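Local coordinates for protein prolyl oligopeptidase (Novosphingobium capsulatum, PDB 1YR2) that is a serine-type prolyl endopeptidase that probably hydrolyses oligopeptides on the carboxyl side of proline and, far less readily, of alanine, at residues G509-G518 with Q710-P721; G486-G494 with G562-G573. All blocks are in the same frame, centred on the assembly; numbering follows the deposited sequence.

Contact 1: residues G509-G518 with Q710-P721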
loop_
_atom_site.group_PDB
_atom_site.type_symbol
_atom_site.label_atom_id
_atom_site.label_comp_id
_atom_site.label_asym_id
_atom_site.label_seq_id
_atom_site.Cartn_x
_atom_site.Cartn_y
_atom_site.Cartn_z
ATOM N N GLY A 509 7.819 8.435 -8.042
ATOM C CA GLY A 509 7.433 8.840 -9.380
ATOM C C GLY A 509 6.452 9.998 -9.420
ATOM O O GLY A 509 6.705 10.997 -10.083
ATOM N N PHE A 510 5.405 9.935 -8.631
ATOM C CA PHE A 510 4.423 11.040 -8.625
ATOM C C PHE A 510 5.052 12.304 -8.060
ATOM O O PHE A 510 4.797 13.407 -8.569
ATOM C CB PHE A 510 3.140 10.704 -7.913
ATOM C CG PHE A 510 2.341 9.601 -8.600
ATOM C CD1 PHE A 510 2.405 9.421 -9.996
ATOM C CD2 PHE A 510 1.573 8.753 -7.863
ATOM C CE1 PHE A 510 1.715 8.351 -10.618
ATOM C CE2 PHE A 510 0.846 7.713 -8.482
ATOM C CZ PHE A 510 0.934 7.508 -9.841
ATOM N N MET A 511 5.917 12.147 -7.081
ATOM C CA MET A 511 6.592 13.302 -6.469
ATOM C C MET A 511 7.505 14.029 -7.448
ATOM O O MET A 511 7.686 15.253 -7.361
ATOM C CB MET A 511 7.378 12.856 -5.259
ATOM C CG MET A 511 7.921 13.982 -4.389
ATOM S SD MET A 511 6.545 14.891 -3.582
ATOM C CE MET A 511 7.252 16.387 -3.697
ATOM N N THR A 512 8.106 13.274 -8.354
ATOM C CA THR A 512 8.960 13.837 -9.392
ATOM C C THR A 512 8.136 14.828 -10.235
ATOM O O THR A 512 8.613 15.926 -10.566
ATOM C CB THR A 512 9.537 12.691 -10.292
ATOM O OG1 THR A 512 10.357 11.818 -9.511
ATOM C CG2 THR A 512 10.454 13.239 -11.440
ATOM N N TRP A 513 6.932 14.417 -10.641
ATOM C CA TRP A 513 6.057 15.282 -11.416
ATOM C C TRP A 513 5.668 16.518 -10.618
ATOM O O TRP A 513 5.805 17.624 -11.116
ATOM C CB TRP A 513 4.790 14.545 -11.839
ATOM C CG TRP A 513 3.824 15.269 -12.659
ATOM C CD1 TRP A 513 2.720 15.924 -12.241
ATOM C CD2 TRP A 513 3.841 15.392 -14.094
ATOM N NE1 TRP A 513 2.051 16.453 -13.313
ATOM C CE2 TRP A 513 2.713 16.139 -14.463
ATOM C CE3 TRP A 513 4.685 14.919 -15.092
ATOM C CZ2 TRP A 513 2.388 16.411 -15.785
ATOM C CZ3 TRP A 513 4.357 15.185 -16.434
ATOM C CH2 TRP A 513 3.235 15.941 -16.756
ATOM N N ILE A 514 5.207 16.332 -9.391
ATOM C CA ILE A 514 4.753 17.456 -8.548
ATOM C C ILE A 514 5.891 18.435 -8.250
ATOM O O ILE A 514 5.708 19.661 -8.323
ATOM C CB ILE A 514 4.164 16.918 -7.257
ATOM C CG1 ILE A 514 2.949 15.989 -7.555
ATOM C CG2 ILE A 514 3.829 18.088 -6.304
ATOM C CD1 ILE A 514 2.671 14.980 -6.452
ATOM N N ASP A 515 7.077 17.898 -7.947
ATOM C CA ASP A 515 8.233 18.737 -7.672
ATOM C C ASP A 515 9.000 19.152 -8.918
ATOM O O ASP A 515 10.126 19.684 -8.828
ATOM C CB ASP A 515 9.123 18.100 -6.646
ATOM C CG ASP A 515 10.074 19.110 -6.006
ATOM O OD1 ASP A 515 9.692 20.289 -5.797
ATOM O OD2 ASP A 515 11.217 18.808 -5.693
ATOM N N SER A 516 8.367 18.950 -10.086
ATOM C CA SER A 516 8.808 19.563 -11.334
ATOM C C SER A 516 7.832 20.670 -11.821
ATOM O O SER A 516 8.024 21.221 -12.883
ATOM C CB SER A 516 8.974 18.464 -12.396
ATOM O OG SER A 516 10.013 17.570 -12.007
ATOM N N GLY A 517 6.837 21.023 -11.006
ATOM C CA GLY A 517 5.843 22.041 -11.331
ATOM C C GLY A 517 4.548 21.559 -11.985
ATOM O O GLY A 517 3.806 22.371 -12.572
ATOM N N GLY A 518 4.295 20.246 -11.958
ATOM C CA GLY A 518 3.057 19.695 -12.481
ATOM C C GLY A 518 2.058 19.473 -11.355
ATOM O O GLY A 518 2.452 19.393 -10.184
ATOM N N GLN A 710 7.339 10.228 -18.026
ATOM C CA GLN A 710 7.034 11.583 -17.632
ATOM C C GLN A 710 7.551 12.641 -18.612
ATOM O O GLN A 710 6.942 13.684 -18.788
ATOM C CB GLN A 710 7.456 11.844 -16.196
ATOM C CG GLN A 710 6.549 11.134 -15.204
ATOM C CD GLN A 710 6.820 11.498 -13.754
ATOM O OE1 GLN A 710 7.595 12.447 -13.465
ATOM N NE2 GLN A 710 6.158 10.798 -12.839
ATOM N N ALA A 711 8.690 12.407 -19.225
ATOM C CA ALA A 711 9.174 13.323 -20.265
ATOM C C ALA A 711 8.174 13.374 -21.428
ATOM O O ALA A 711 7.896 14.456 -21.958
ATOM C CB ALA A 711 10.524 12.849 -20.773
ATOM N N PHE A 712 7.660 12.212 -21.832
ATOM C CA PHE A 712 6.641 12.127 -22.908
ATOM C C PHE A 712 5.387 12.897 -22.491
ATOM O O PHE A 712 4.905 13.790 -23.191
ATOM C CB PHE A 712 6.349 10.660 -23.192
ATOM C CG PHE A 712 5.430 10.404 -24.345
ATOM C CD1 PHE A 712 4.071 10.271 -24.137
ATOM C CD2 PHE A 712 5.933 10.169 -25.595
ATOM C CE1 PHE A 712 3.244 9.967 -25.221
ATOM C CE2 PHE A 712 5.108 9.854 -26.689
ATOM C CZ PHE A 712 3.786 9.760 -26.501
ATOM N N LEU A 713 4.846 12.574 -21.338
ATOM C CA LEU A 713 3.655 13.290 -20.846
ATOM C C LEU A 713 3.902 14.802 -20.673
ATOM O O LEU A 713 3.020 15.620 -20.976
ATOM C CB LEU A 713 3.157 12.692 -19.520
ATOM C CG LEU A 713 2.825 11.194 -19.549
ATOM C CD1 LEU A 713 2.295 10.721 -18.170
ATOM C CD2 LEU A 713 1.804 10.870 -20.655
ATOM N N ALA A 714 5.060 15.180 -20.138
ATOM C CA ALA A 714 5.410 16.607 -20.009
ATOM C C ALA A 714 5.474 17.330 -21.340
ATOM O O ALA A 714 5.018 18.439 -21.465
ATOM C CB ALA A 714 6.771 16.768 -19.328
ATOM N N HIS A 715 6.094 16.695 -22.311
ATOM C CA HIS A 715 6.274 17.286 -23.645
ATOM C C HIS A 715 4.905 17.627 -24.244
ATOM O O HIS A 715 4.676 18.745 -24.695
ATOM C CB HIS A 715 7.010 16.305 -24.532
ATOM C CG HIS A 715 7.344 16.855 -25.880
ATOM N ND1 HIS A 715 8.279 17.852 -26.056
ATOM C CD2 HIS A 715 6.858 16.566 -27.110
ATOM C CE1 HIS A 715 8.365 18.149 -27.344
ATOM N NE2 HIS A 715 7.522 17.379 -28.009
ATOM N N PHE A 716 3.951 16.692 -24.108
ATOM C CA PHE A 716 2.653 16.838 -24.751
ATOM C C PHE A 716 1.625 17.613 -23.905
ATOM O O PHE A 716 0.564 17.975 -24.421
ATOM C CB PHE A 716 2.149 15.466 -25.219
ATOM C CG PHE A 716 2.863 15.005 -26.427
ATOM C CD1 PHE A 716 2.624 15.634 -27.653
ATOM C CD2 PHE A 716 3.847 14.021 -26.358
ATOM C CE1 PHE A 716 3.378 15.292 -28.791
ATOM C CE2 PHE A 716 4.570 13.656 -27.493
ATOM C CZ PHE A 716 4.340 14.290 -28.703
ATOM N N THR A 717 1.933 17.902 -22.637
ATOM C CA THR A 717 1.090 18.775 -21.850
ATOM C C THR A 717 1.648 20.177 -21.631
ATOM O O THR A 717 1.015 20.987 -20.945
ATOM C CB THR A 717 0.774 18.184 -20.471
ATOM O OG1 THR A 717 1.979 17.913 -19.746
ATOM C CG2 THR A 717 0.014 16.872 -20.561
ATOM N N GLY A 718 2.833 20.459 -22.136
ATOM C CA GLY A 718 3.412 21.787 -21.957
ATOM C C GLY A 718 4.100 22.003 -20.618
ATOM O O GLY A 718 4.302 23.142 -20.214
ATOM N N LEU A 719 4.512 20.943 -19.937
ATOM C CA LEU A 719 5.236 21.098 -18.698
ATOM C C LEU A 719 6.713 21.309 -18.948
ATOM O O LEU A 719 7.371 20.437 -19.508
ATOM C CB LEU A 719 5.079 19.878 -17.789
ATOM C CG LEU A 719 5.816 19.997 -16.445
ATOM C CD1 LEU A 719 5.219 21.153 -15.618
ATOM C CD2 LEU A 719 5.789 18.691 -15.652
ATOM N N THR A 720 7.228 22.439 -18.476
ATOM C CA THR A 720 8.664 22.669 -18.409
ATOM C C THR A 720 9.100 22.426 -16.963
ATOM O O THR A 720 8.715 23.181 -16.098
ATOM C CB THR A 720 8.959 24.123 -18.865
ATOM O OG1 THR A 720 8.727 24.242 -20.285
ATOM C CG2 THR A 720 10.425 24.486 -18.660
ATOM N N PRO A 721 9.853 21.359 -16.680
ATOM C CA PRO A 721 10.280 21.043 -15.295
ATOM C C PRO A 721 11.040 22.188 -14.655
ATOM O O PRO A 721 12.000 22.670 -15.273
ATOM C CB PRO A 721 11.213 19.843 -15.479
ATOM C CG PRO A 721 10.683 19.178 -16.723
ATOM C CD PRO A 721 10.334 20.338 -17.628
#

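Contact 2: residues G486-G494 with G562-G573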
loop_
_atom_site.group_PDB
_atom_site.type_symbol
_atom_site.label_atom_id
_atom_site.label_comp_id
_atom_site.label_asym_id
_atom_site.label_seq_id
_atom_site.Cartn_x
_atom_site.Cartn_y
_atom_site.Cartn_z
ATOM N N GLY A 486 -2.396 28.731 -10.368
ATOM C CA GLY A 486 -3.226 28.673 -11.540
ATOM C C GLY A 486 -3.219 27.294 -12.160
ATOM O O GLY A 486 -2.661 26.354 -11.587
ATOM N N PRO A 487 -3.864 27.172 -13.314
ATOM C CA PRO A 487 -3.900 25.908 -14.075
ATOM C C PRO A 487 -2.504 25.383 -14.401
ATOM O O PRO A 487 -1.635 26.165 -14.770
ATOM C CB PRO A 487 -4.660 26.263 -15.366
ATOM C CG PRO A 487 -5.272 27.604 -15.137
ATOM C CD PRO A 487 -4.690 28.235 -13.927
ATOM N N LEU A 488 -2.297 24.081 -14.253
ATOM C CA LEU A 488 -0.991 23.480 -14.504
ATOM C C LEU A 488 -1.125 22.225 -15.362
ATOM O O LEU A 488 -2.144 21.573 -15.295
ATOM C CB LEU A 488 -0.373 23.098 -13.169
ATOM C CG LEU A 488 0.185 24.227 -12.309
ATOM C CD1 LEU A 488 0.719 23.637 -10.999
ATOM C CD2 LEU A 488 1.272 24.976 -13.073
ATOM N N PRO A 489 -0.109 21.871 -16.152
ATOM C CA PRO A 489 -0.058 20.504 -16.702
ATOM C C PRO A 489 -0.311 19.491 -15.574
ATOM O O PRO A 489 0.250 19.603 -14.471
ATOM C CB PRO A 489 1.352 20.387 -17.228
ATOM C CG PRO A 489 1.694 21.795 -17.603
ATOM C CD PRO A 489 1.040 22.676 -16.581
ATOM N N THR A 490 -1.161 18.510 -15.847
ATOM C CA THR A 490 -1.701 17.662 -14.799
ATOM C C THR A 490 -1.584 16.222 -15.230
ATOM O O THR A 490 -1.854 15.875 -16.370
ATOM C CB THR A 490 -3.173 18.017 -14.532
ATOM O OG1 THR A 490 -3.269 19.352 -14.042
ATOM C CG2 THR A 490 -3.785 17.153 -13.440
ATOM N N LEU A 491 -1.164 15.393 -14.277
ATOM C CA LEU A 491 -1.127 13.957 -14.409
ATOM C C LEU A 491 -2.250 13.396 -13.537
ATOM O O LEU A 491 -2.209 13.533 -12.306
ATOM C CB LEU A 491 0.238 13.442 -13.940
ATOM C CG LEU A 491 0.600 11.976 -14.217
ATOM C CD1 LEU A 491 2.086 11.736 -13.870
ATOM C CD2 LEU A 491 -0.227 11.054 -13.417
ATOM N N LEU A 492 -3.228 12.753 -14.173
ATOM C CA LEU A 492 -4.404 12.168 -13.508
ATOM C C LEU A 492 -4.293 10.656 -13.562
ATOM O O LEU A 492 -4.198 10.093 -14.631
ATOM C CB LEU A 492 -5.677 12.607 -14.206
ATOM C CG LEU A 492 -6.968 11.891 -13.871
ATOM C CD1 LEU A 492 -7.324 12.092 -12.377
ATOM C CD2 LEU A 492 -8.080 12.335 -14.790
ATOM N N TYR A 493 -4.297 10.042 -12.394
ATOM C CA TYR A 493 -4.140 8.605 -12.194
ATOM C C TYR A 493 -5.421 7.959 -11.686
ATOM O O TYR A 493 -6.221 8.573 -10.966
ATOM C CB TYR A 493 -3.012 8.390 -11.191
ATOM C CG TYR A 493 -2.665 6.952 -10.931
ATOM C CD1 TYR A 493 -1.786 6.269 -11.758
ATOM C CD2 TYR A 493 -3.218 6.267 -9.874
ATOM C CE1 TYR A 493 -1.475 4.967 -11.523
ATOM C CE2 TYR A 493 -2.891 4.928 -9.633
ATOM C CZ TYR A 493 -2.020 4.305 -10.479
ATOM O OH TYR A 493 -1.690 3.006 -10.280
ATOM N N GLY A 494 -5.655 6.739 -12.138
ATOM C CA GLY A 494 -6.766 5.963 -11.605
ATOM C C GLY A 494 -6.490 4.477 -11.774
ATOM O O GLY A 494 -5.542 4.086 -12.436
ATOM N N GLY A 562 -10.329 24.931 -13.133
ATOM C CA GLY A 562 -9.086 25.675 -13.139
ATOM C C GLY A 562 -7.833 25.011 -12.604
ATOM O O GLY A 562 -6.796 25.700 -12.408
ATOM N N VAL A 563 -7.871 23.688 -12.383
ATOM C CA VAL A 563 -6.655 22.952 -12.008
ATOM C C VAL A 563 -5.733 22.698 -13.194
ATOM O O VAL A 563 -4.519 22.726 -13.036
ATOM C CB VAL A 563 -6.981 21.593 -11.374
ATOM C CG1 VAL A 563 -5.726 20.847 -10.978
ATOM C CG2 VAL A 563 -7.870 21.798 -10.164
ATOM N N THR A 564 -6.324 22.501 -14.376
ATOM C CA THR A 564 -5.627 22.035 -15.580
ATOM C C THR A 564 -6.052 22.804 -16.819
ATOM O O THR A 564 -7.239 23.022 -17.011
ATOM C CB THR A 564 -6.011 20.555 -15.786
ATOM O OG1 THR A 564 -5.735 19.853 -14.569
ATOM C CG2 THR A 564 -5.138 19.875 -16.884
ATOM N N PRO A 565 -5.119 23.171 -17.690
ATOM C CA PRO A 565 -5.507 23.770 -18.977
ATOM C C PRO A 565 -6.277 22.796 -19.825
ATOM O O PRO A 565 -6.130 21.573 -19.686
ATOM C CB PRO A 565 -4.169 24.144 -19.636
ATOM C CG PRO A 565 -3.141 24.100 -18.567
ATOM C CD PRO A 565 -3.659 23.131 -17.518
ATOM N N ARG A 566 -7.101 23.333 -20.711
ATOM C CA ARG A 566 -7.867 22.526 -21.654
ATOM C C ARG A 566 -7.033 21.452 -22.359
ATOM O O ARG A 566 -7.483 20.302 -22.518
ATOM C CB ARG A 566 -8.542 23.435 -22.697
ATOM C CG ARG A 566 -9.414 22.721 -23.710
ATOM C CD ARG A 566 -10.504 21.907 -23.071
ATOM N NE ARG A 566 -11.210 21.044 -24.007
ATOM C CZ ARG A 566 -10.852 19.814 -24.362
ATOM N NH1 ARG A 566 -9.748 19.241 -23.877
ATOM N NH2 ARG A 566 -11.608 19.160 -25.241
ATOM N N HIS A 567 -5.830 21.819 -22.790
ATOM C CA HIS A 567 -4.965 20.894 -23.517
ATOM C C HIS A 567 -3.754 20.441 -22.695
ATOM O O HIS A 567 -2.752 20.048 -23.254
ATOM C CB HIS A 567 -4.556 21.509 -24.891
ATOM C CG HIS A 567 -5.731 21.794 -25.769
ATOM N ND1 HIS A 567 -6.594 20.798 -26.199
ATOM C CD2 HIS A 567 -6.252 22.964 -26.207
ATOM C CE1 HIS A 567 -7.563 21.349 -26.915
ATOM N NE2 HIS A 567 -7.389 22.658 -26.919
ATOM N N GLY A 568 -3.885 20.450 -21.372
ATOM C CA GLY A 568 -2.804 20.076 -20.471
ATOM C C GLY A 568 -3.074 18.874 -19.584
ATOM O O GLY A 568 -2.406 18.736 -18.571
ATOM N N LEU A 569 -4.025 18.030 -19.935
ATOM C CA LEU A 569 -4.313 16.830 -19.140
ATOM C C LEU A 569 -3.638 15.561 -19.672
ATOM O O LEU A 569 -3.811 15.175 -20.842
ATOM C CB LEU A 569 -5.838 16.616 -19.064
ATOM C CG LEU A 569 -6.338 15.506 -18.165
ATOM C CD1 LEU A 569 -5.857 15.638 -16.738
ATOM C CD2 LEU A 569 -7.838 15.487 -18.227
ATOM N N ALA A 570 -2.844 14.920 -18.831
ATOM C CA ALA A 570 -2.272 13.605 -19.118
ATOM C C ALA A 570 -2.870 12.574 -18.167
ATOM O O ALA A 570 -3.170 12.883 -17.014
ATOM C CB ALA A 570 -0.770 13.615 -18.935
ATOM N N ILE A 571 -2.989 11.321 -18.627
ATOM C CA ILE A 571 -3.556 10.271 -17.781
ATOM C C ILE A 571 -2.644 9.068 -17.758
ATOM O O ILE A 571 -1.977 8.773 -18.739
ATOM C CB ILE A 571 -4.963 9.857 -18.259
ATOM C CG1 ILE A 571 -4.992 9.582 -19.783
ATOM C CG2 ILE A 571 -5.931 10.933 -17.904
ATOM C CD1 ILE A 571 -6.310 8.951 -20.293
ATOM N N GLU A 572 -2.584 8.386 -16.616
ATOM C CA GLU A 572 -1.726 7.205 -16.471
ATOM C C GLU A 572 -2.529 6.185 -15.679
ATOM O O GLU A 572 -3.343 6.551 -14.819
ATOM C CB GLU A 572 -0.449 7.593 -15.703
ATOM C CG GLU A 572 0.624 6.515 -15.717
ATOM C CD GLU A 572 1.990 6.902 -15.081
ATOM O OE1 GLU A 572 2.331 8.103 -14.953
ATOM O OE2 GLU A 572 2.726 5.964 -14.681
ATOM N N GLY A 573 -2.228 4.908 -15.934
ATOM C CA GLY A 573 -2.808 3.814 -15.199
ATOM C C GLY A 573 -2.125 2.523 -15.598
ATOM O O GLY A 573 -1.477 2.484 -16.648
HETATM O O HOH W 1 -3.289 23.804 -10.852
#

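Contact 1: residues G509-G518 with Q710-P721
Gly509 O draws a hydrogen bond of 2.8 Å from Gln710 NE2, with 165° at the hydrogen, and also takes weak helical bonds from the backbone N of Thr512 and Trp513. The amide nitrogen stands well above the carbonyl plane, the oxygen close to that of the Gln710 amide; Gln710 OE1 lies beside Trp513 N and Thr512 CG2 without a hydrogen bond. Helices 508-514 and 699-717 pack on one side of the central alpha/beta-hydrolase sheet, the first within the crossover between parallel strands 490-493 and 519-523. Their segment axes cross at -31° and come no closer than 11.6 Å, a separation that the Trp513 ring bridges. With CG anti to the backbone N (chi1 -178°), the indole enters as a knob among Gln710, Leu713, Ala714 and Thr717. Trp513 CZ3 is 3.8 Å from Ala714 N and Trp513 CH2 3.8 Å from Thr717 OG1. Leu719 CD2 lies over one face of the six-membered ring as a CH-pi contact, while Trp513 NE1 hydrogen-bonds to Ala519 O. Replacing Trp513 by alanine would probably open a gap between the helices, uncover Leu719 CD2 and leave Ala519 O without its indole donor. A Schellman motif with Gly517 at positive phi ends helix 508-514, and Leu719 CD1 packs 3.6 Å from Gly517 O. Ser516 OG bonds back to Thr512 O (2.6 Å), and Pro721 CA makes a CA-H...O contact to Ser516 O.

Contact 2: residues G486-G494 with G562-G573
Thr490 and Thr564 both turn OG1 anti to their own carbonyl carbon (chi1 -64° and -53°), which brings the hydroxyls together at 2.6 Å, Thr564 OG1 donating to Thr490 OG1. Thr490 OG1 in turn donates to Leu488 O; the first bond ties the turn before strand 569-574 to Thr490, the second ties Thr490 back to its own segment. Strands 490-493 and 569-574 are parallel neighbours in the mixed sheet of the alpha/beta-hydrolase domain. The ladder runs through four N-H...O bonds of 2.8 to 3.1 Å, Thr490 N to Gly568 O, Ala570 N to Thr490 O, Leu492 N to Ala570 O and Glu572 N to Leu492 O; the short segments are twisted 32° apart. Ahead of the ladder, Val563 O is held twice, by Leu488 N at 2.9 Å and by a water that also bonds to Gly486 O. Side chains alternate between the faces. On one, Leu569 CD1 rests against Leu492 CB, and Leu492 CD2 meets Ile571 CG2; Phe551 of helix 544-560 packs onto Leu492 and Ile571. On the other, Ala570 and Glu572 touch Leu713 of helix 699-717. There the extended Glu572 chain passes Leu491, whose CD1 comes to 3.8 Å from Glu572 OE1. At the far end the Tyr493 ring approaches the neighbouring backbone obliquely, with Tyr493 CD1 at 3.4 Å from Glu572 O.

How the contacts relate
Contact 1 lies against the face of the sheet that carries Tyr493 and Glu572 in contact 2, their centres about 10 Å apart. Four close approaches join them: Trp513 NE1 to Leu491 N (3.5 Å), Phe510 CZ to Tyr493 CD1 (3.6 Å), Thr717 O to Pro489 CG (3.5 Å) and Thr717 CG2 to Gly568 O (3.6 Å), all by packing. Their segments alternate along the chain, strand 490-493 being followed by helix 508-514. Strand 569-574 contains Gly573, which with Ser575 and Gly577 fits a GxSxG nucleophile elbow, probably the site of the catalytic serine; the Phe510 side chain is close to these residues but makes no contact with them.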